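Leucine aminopeptidase (Legionella pneumophila, PDB 5GNE) is a zinc-dependent aminopeptidase of the M28 family, and probably removes amino acids one at a time from the N-terminal ends of peptides. Local coordinates at residues 94-99 and 291-296; 13-18 and 52-57. All coordinates share one frame; numbering follows the deposited sequence.

Contact 1. Residues 94-99 and 291-296; sequences YPINHE and TEFTAE
Tyr94 and Phe293 bring their backbones closest, CA to CA 6.4 Å, where the irregular chain ahead of helix 99-106 runs past helix 288-302; Ile96 and Glu296 follow at a wider spacing. The helix belongs to the M28 peptidase fold, in which helices flank a mixed beta-sheet, and the loop lies across its outer side. No hydrogen bond joins the two segments, and the contact is largely apolar. Phe293 reaches out with CG anti to its own N (chi1 174°), which carries the ring from the helix to the loop. There it meets Tyr94 at an intermediate tilt, the ring planes at 33° and the centroids 5.0 Å apart. Tyr94 makes its tightest approach with CB, 3.3 Å from Phe293 CD1, and its ring atom CD2 lies against Phe293 CB. Leu372 of the C-terminal helix 355-373 touches both aromatic residues, so a second helix shares in the packing. Farther along, Ile96 sends its longer branch to the helix: CG1 rests 3.9 Å from Phe293 CE1. The terminal Ile96 CD1 meets Glu296 from one side, touching both CB and OE1, with 3.6 Å from Ile96 CD1 to Glu296 OE1.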
loop_
_atom_site.group_PDB
_atom_site.type_symbol
_atom_site.label_atom_id
_atom_site.label_comp_id
_atom_site.label_asym_id
_atom_site.label_seq_id
_atom_site.Cartn_x
_atom_site.Cartn_y
_atom_site.Cartn_z
ATOM N N TYR A 94 5.581 -4.528 22.008
ATOM C CA TYR A 94 6.682 -3.869 21.286
ATOM C C TYR A 94 7.300 -2.733 22.113
ATOM O O TYR A 94 6.600 -1.820 22.568
ATOM C CB TYR A 94 6.197 -3.281 19.972
ATOM C CG TYR A 94 5.687 -4.260 18.951
ATOM C CD1 TYR A 94 6.511 -4.753 17.933
ATOM C CD2 TYR A 94 4.358 -4.673 18.988
ATOM C CE1 TYR A 94 6.011 -5.645 16.986
ATOM C CE2 TYR A 94 3.852 -5.557 18.065
ATOM C CZ TYR A 94 4.669 -6.044 17.063
ATOM O OH TYR A 94 4.118 -6.926 16.155
ATOM N N PRO A 95 8.619 -2.781 22.285
ATOM C CA PRO A 95 9.395 -1.795 23.036
ATOM C C PRO A 95 9.424 -0.456 22.323
ATOM O O PRO A 95 9.416 -0.459 21.086
ATOM C CB PRO A 95 10.808 -2.383 23.068
ATOM C CG PRO A 95 10.667 -3.795 22.676
ATOM C CD PRO A 95 9.431 -3.928 21.859
ATOM N N ILE A 96 9.354 0.644 23.073
ATOM C CA ILE A 96 9.641 1.985 22.553
ATOM C C ILE A 96 10.752 2.675 23.405
ATOM O O ILE A 96 10.477 3.203 24.471
ATOM C CB ILE A 96 8.358 2.815 22.523
ATOM C CG1 ILE A 96 7.340 2.158 21.589
ATOM C CG2 ILE A 96 8.631 4.205 22.026
ATOM C CD1 ILE A 96 5.986 2.847 21.576
ATOM N N ASN A 97 12.000 2.656 22.948
ATOM C CA ASN A 97 13.143 2.926 23.834
ATOM C C ASN A 97 14.304 3.690 23.177
ATOM O O ASN A 97 15.455 3.632 23.630
ATOM C CB ASN A 97 13.619 1.575 24.393
ATOM C CG ASN A 97 13.799 0.546 23.302
ATOM O OD1 ASN A 97 13.557 0.822 22.114
ATOM N ND2 ASN A 97 14.132 -0.662 23.696
ATOM N N HIS A 98 13.978 4.316 22.063
ATOM C CA HIS A 98 14.889 4.957 21.136
ATOM C C HIS A 98 14.571 6.423 20.863
ATOM O O HIS A 98 14.738 6.902 19.724
ATOM C CB HIS A 98 14.792 4.058 19.893
ATOM C CG HIS A 98 15.378 2.709 20.135
ATOM N ND1 HIS A 98 15.812 1.886 19.135
ATOM C CD2 HIS A 98 15.982 2.238 21.257
ATOM C CE1 HIS A 98 16.391 0.826 19.650
ATOM N NE2 HIS A 98 16.591 1.067 20.940
ATOM N N GLU A 99 14.215 7.170 21.903
ATOM C CA GLU A 99 13.721 8.531 21.730
ATOM C C GLU A 99 14.757 9.448 21.076
ATOM O O GLU A 99 14.415 10.256 20.209
ATOM C CB GLU A 99 13.281 9.136 23.072
ATOM C CG GLU A 99 12.981 10.646 22.963
ATOM C CD GLU A 99 12.160 11.212 24.124
ATOM O OE1 GLU A 99 11.521 10.427 24.870
ATOM O OE2 GLU A 99 12.097 12.459 24.232
ATOM N N THR A 291 -0.820 -2.679 15.349
ATOM C CA THR A 291 -1.676 -1.487 15.362
ATOM C C THR A 291 -1.661 -0.749 16.702
ATOM O O THR A 291 -1.602 0.484 16.722
ATOM C CB THR A 291 -3.129 -1.847 14.978
ATOM O OG1 THR A 291 -3.132 -2.424 13.659
ATOM C CG2 THR A 291 -4.028 -0.613 14.998
ATOM N N GLU A 292 -1.654 -1.475 17.820
ATOM C CA GLU A 292 -1.536 -0.790 19.104
ATOM C C GLU A 292 -0.181 -0.094 19.169
ATOM O O GLU A 292 -0.080 1.023 19.671
ATOM C CB GLU A 292 -1.711 -1.745 20.302
ATOM C CG GLU A 292 -2.833 -2.768 20.183
ATOM C CD GLU A 292 -2.805 -3.865 21.269
ATOM O OE1 GLU A 292 -1.812 -3.958 22.024
ATOM O OE2 GLU A 292 -3.791 -4.639 21.364
ATOM N N PHE A 293 0.846 -0.749 18.631
ATOM C CA PHE A 293 2.191 -0.182 18.545
ATOM C C PHE A 293 2.182 1.144 17.781
ATOM O O PHE A 293 2.731 2.143 18.249
ATOM C CB PHE A 293 3.119 -1.194 17.876
ATOM C CG PHE A 293 4.524 -0.682 17.595
ATOM C CD1 PHE A 293 5.385 -0.351 18.629
ATOM C CD2 PHE A 293 4.988 -0.592 16.298
ATOM C CE1 PHE A 293 6.676 0.072 18.369
ATOM C CE2 PHE A 293 6.287 -0.162 16.028
ATOM C CZ PHE A 293 7.127 0.174 17.060
ATOM N N THR A 294 1.546 1.155 16.610
ATOM C CA THR A 294 1.454 2.374 15.801
ATOM C C THR A 294 0.744 3.495 16.577
ATOM O O THR A 294 1.186 4.646 16.574
ATOM C CB THR A 294 0.733 2.092 14.460
ATOM O OG1 THR A 294 1.360 0.986 13.795
ATOM C CG2 THR A 294 0.777 3.316 13.545
ATOM N N ALA A 295 -0.344 3.143 17.251
ATOM C CA ALA A 295 -1.061 4.077 18.124
ATOM C C ALA A 295 -0.125 4.712 19.163
ATOM O O ALA A 295 -0.156 5.918 19.366
ATOM C CB ALA A 295 -2.245 3.391 18.801
ATOM N N GLU A 296 0.719 3.922 19.817
ATOM C CA GLU A 296 1.576 4.522 20.832
ATOM C C GLU A 296 2.711 5.345 20.230
ATOM O O GLU A 296 3.200 6.269 20.869
ATOM C CB GLU A 296 2.231 3.459 21.706
ATOM C CG GLU A 296 1.402 2.247 21.997
ATOM C CD GLU A 296 2.188 1.194 22.749
ATOM O OE1 GLU A 296 3.178 0.656 22.199
ATOM O OE2 GLU A 296 1.812 0.899 23.894
#

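Contact 2. Residues 13-18 and 52-57; sequences SNCLYE and RPVCGN
Cys15, on helix 14-20, and Cys55, at the end of helix 42-55, face one another and are joined by a disulfide, Cys15 SG to Cys55 SG 2.0 Å. Their side chains leave the backbone differently: Cys15 carries SG anti to its N (chi1 -176°), whereas SG of Cys55 sits beside its own N, anti to the carbonyl carbon. The C-S-S-C torsion is only -42°, well short of the usual right-angle twist, and Cys15 CB lies 3.7 Å from Cys55 CB. Val54 CG1 lies against the sulfur of Cys15, while Leu16 brings its CB up to Cys55 CB at 4.0 Å and sets CD2 against the carbonyl oxygen of Gly56. Leu16 also packs on Leu48 and Met51, farther back along helix 42-55.

Beside the sulfurs, Ser13 works in both directions. As N-cap of helix 14-20, its OG accepts a nearly straight bond from Leu16 N (168°); Ser13 OG also donates to Cys55 O at 2.8 Å, in the carbonyl plane and on a lone pair. A water held by Ser13 N gives its hydrogens to Cys55 O and Asn57 O, so the last helical carbonyl of 42-55 has two donors. Gly56 then turns the chain out of the helix with positive phi. The start of one helix is thus fastened to the end of another by a disulfide, an N-cap serine and a bridging water, in an N-terminal region whose turn at Gly56 comes near the M28 dinuclear zinc site without reaching it.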
loop_
_atom_site.group_PDB
_atom_site.type_symbol
_atom_site.label_atom_id
_atom_site.label_comp_id
_atom_site.label_asym_id
_atom_site.label_seq_id
_atom_site.Cartn_x
_atom_site.Cartn_y
_atom_site.Cartn_z
ATOM N N SER A 13 -17.614 -9.459 -3.233
ATOM C CA SER A 13 -18.777 -9.598 -2.334
ATOM C C SER A 13 -19.972 -10.092 -3.136
ATOM O O SER A 13 -20.090 -9.824 -4.341
ATOM C CB SER A 13 -19.142 -8.287 -1.691
ATOM O OG SER A 13 -19.708 -7.465 -2.697
ATOM N N ASN A 14 -20.862 -10.821 -2.491
ATOM C CA ASN A 14 -22.074 -11.218 -3.192
ATOM C C ASN A 14 -22.841 -10.027 -3.754
ATOM O O ASN A 14 -23.466 -10.112 -4.815
ATOM C CB ASN A 14 -22.920 -12.097 -2.293
ATOM C CG ASN A 14 -22.316 -13.491 -2.148
ATOM O OD1 ASN A 14 -21.451 -13.879 -2.944
ATOM N ND2 ASN A 14 -22.727 -14.227 -1.142
ATOM N N CYS A 15 -22.730 -8.897 -3.071
ATOM C CA CYS A 15 -23.279 -7.637 -3.540
ATOM C C CYS A 15 -22.811 -7.309 -4.946
ATOM O O CYS A 15 -23.591 -7.072 -5.851
ATOM C CB CYS A 15 -22.895 -6.506 -2.575
ATOM S SG CYS A 15 -23.603 -4.911 -2.963
ATOM N N LEU A 16 -21.510 -7.294 -5.127
ATOM C CA LEU A 16 -20.929 -7.011 -6.430
ATOM C C LEU A 16 -21.256 -8.130 -7.426
ATOM O O LEU A 16 -21.491 -7.870 -8.603
ATOM C CB LEU A 16 -19.433 -6.846 -6.278
ATOM C CG LEU A 16 -18.620 -6.120 -7.341
ATOM C CD1 LEU A 16 -19.449 -4.974 -7.882
ATOM C CD2 LEU A 16 -17.323 -5.636 -6.694
ATOM N N TYR A 17 -21.303 -9.373 -6.959
ATOM C CA TYR A 17 -21.618 -10.476 -7.868
ATOM C C TYR A 17 -22.949 -10.277 -8.584
ATOM O O TYR A 17 -23.041 -10.485 -9.797
ATOM C CB TYR A 17 -21.647 -11.816 -7.148
ATOM C CG TYR A 17 -22.120 -12.929 -8.056
ATOM C CD1 TYR A 17 -21.375 -13.291 -9.183
ATOM C CD2 TYR A 17 -23.314 -13.611 -7.813
ATOM C CE1 TYR A 17 -21.800 -14.311 -10.045
ATOM C CE2 TYR A 17 -23.750 -14.643 -8.672
ATOM C CZ TYR A 17 -22.983 -14.980 -9.780
ATOM O OH TYR A 17 -23.385 -15.994 -10.637
ATOM N N GLU A 18 -23.982 -9.891 -7.834
ATOM C CA GLU A 18 -25.309 -9.746 -8.423
ATOM C C GLU A 18 -25.320 -8.683 -9.514
ATOM O O GLU A 18 -26.124 -8.757 -10.439
ATOM C CB GLU A 18 -26.352 -9.426 -7.352
ATOM C CG GLU A 18 -26.501 -10.555 -6.345
ATOM C CD GLU A 18 -27.072 -11.829 -6.967
ATOM O OE1 GLU A 18 -27.883 -11.717 -7.900
ATOM O OE2 GLU A 18 -26.725 -12.937 -6.518
ATOM N N ARG A 52 -18.317 0.120 -5.929
ATOM C CA ARG A 52 -17.323 0.024 -4.860
ATOM C C ARG A 52 -17.726 0.608 -3.479
ATOM O O ARG A 52 -17.449 -0.014 -2.455
ATOM C CB ARG A 52 -16.002 0.647 -5.327
ATOM C CG ARG A 52 -14.871 0.444 -4.346
ATOM C CD ARG A 52 -13.546 0.785 -4.965
ATOM N NE ARG A 52 -12.455 0.687 -3.998
ATOM C CZ ARG A 52 -11.170 0.815 -4.318
ATOM N NH1 ARG A 52 -10.815 1.017 -5.589
ATOM N NH2 ARG A 52 -10.242 0.728 -3.370
ATOM N N PRO A 53 -18.364 1.791 -3.433
ATOM C CA PRO A 53 -18.810 2.297 -2.113
ATOM C C PRO A 53 -19.845 1.395 -1.409
ATOM O O PRO A 53 -19.847 1.266 -0.189
ATOM C CB PRO A 53 -19.455 3.649 -2.445
ATOM C CG PRO A 53 -18.905 4.034 -3.755
ATOM C CD PRO A 53 -18.693 2.740 -4.514
ATOM N N VAL A 54 -20.764 0.847 -2.188
ATOM C CA VAL A 54 -21.801 -0.040 -1.679
ATOM C C VAL A 54 -21.296 -1.465 -1.440
ATOM O O VAL A 54 -21.564 -2.067 -0.400
ATOM C CB VAL A 54 -23.010 -0.067 -2.640
ATOM C CG1 VAL A 54 -24.014 -1.077 -2.200
ATOM C CG2 VAL A 54 -23.636 1.321 -2.715
ATOM N N CYS A 55 -20.559 -1.985 -2.416
ATOM C CA CYS A 55 -20.258 -3.404 -2.487
ATOM C C CYS A 55 -18.815 -3.778 -2.200
ATOM O O CYS A 55 -18.487 -4.965 -2.175
ATOM C CB CYS A 55 -20.627 -3.931 -3.868
ATOM S SG CYS A 55 -22.390 -3.860 -4.230
ATOM N N GLY A 56 -17.940 -2.784 -2.058
ATOM C CA GLY A 56 -16.545 -3.052 -1.736
ATOM C C GLY A 56 -15.673 -3.241 -2.952
ATOM O O GLY A 56 -16.136 -3.350 -4.082
ATOM N N ASN A 57 -14.377 -3.326 -2.709
ATOM C CA ASN A 57 -13.426 -3.569 -3.767
ATOM C C ASN A 57 -13.375 -5.062 -4.067
ATOM O O ASN A 57 -14.013 -5.840 -3.390
ATOM C CB ASN A 57 -12.053 -3.035 -3.362
ATOM C CG ASN A 57 -11.125 -2.899 -4.532
ATOM O OD1 ASN A 57 -11.571 -2.767 -5.668
ATOM N ND2 ASN A 57 -9.828 -2.924 -4.267
HETATM O O HOH W 1 -16.457 -6.699 -3.322
#

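Contact 2 closes before contact 1 opens along the chain, and the two occupy separate places in the fold, centres 36 Å apart and nearest atoms about 19 Å apart. They share no helix or strand. The 13-18 and 52-57 pair belongs to the N-terminal part, where helices 14-20 and 42-55 accompany a four-stranded antiparallel sheet. The 94-99 and 291-296 pair ties the later loop to helix 288-302, away from the annotated sites. The N-terminal third of the chain is thus engaged in two ways: contact 2 binds the N-terminal part together internally, and contact 1 lays a following loop on helix 288-302.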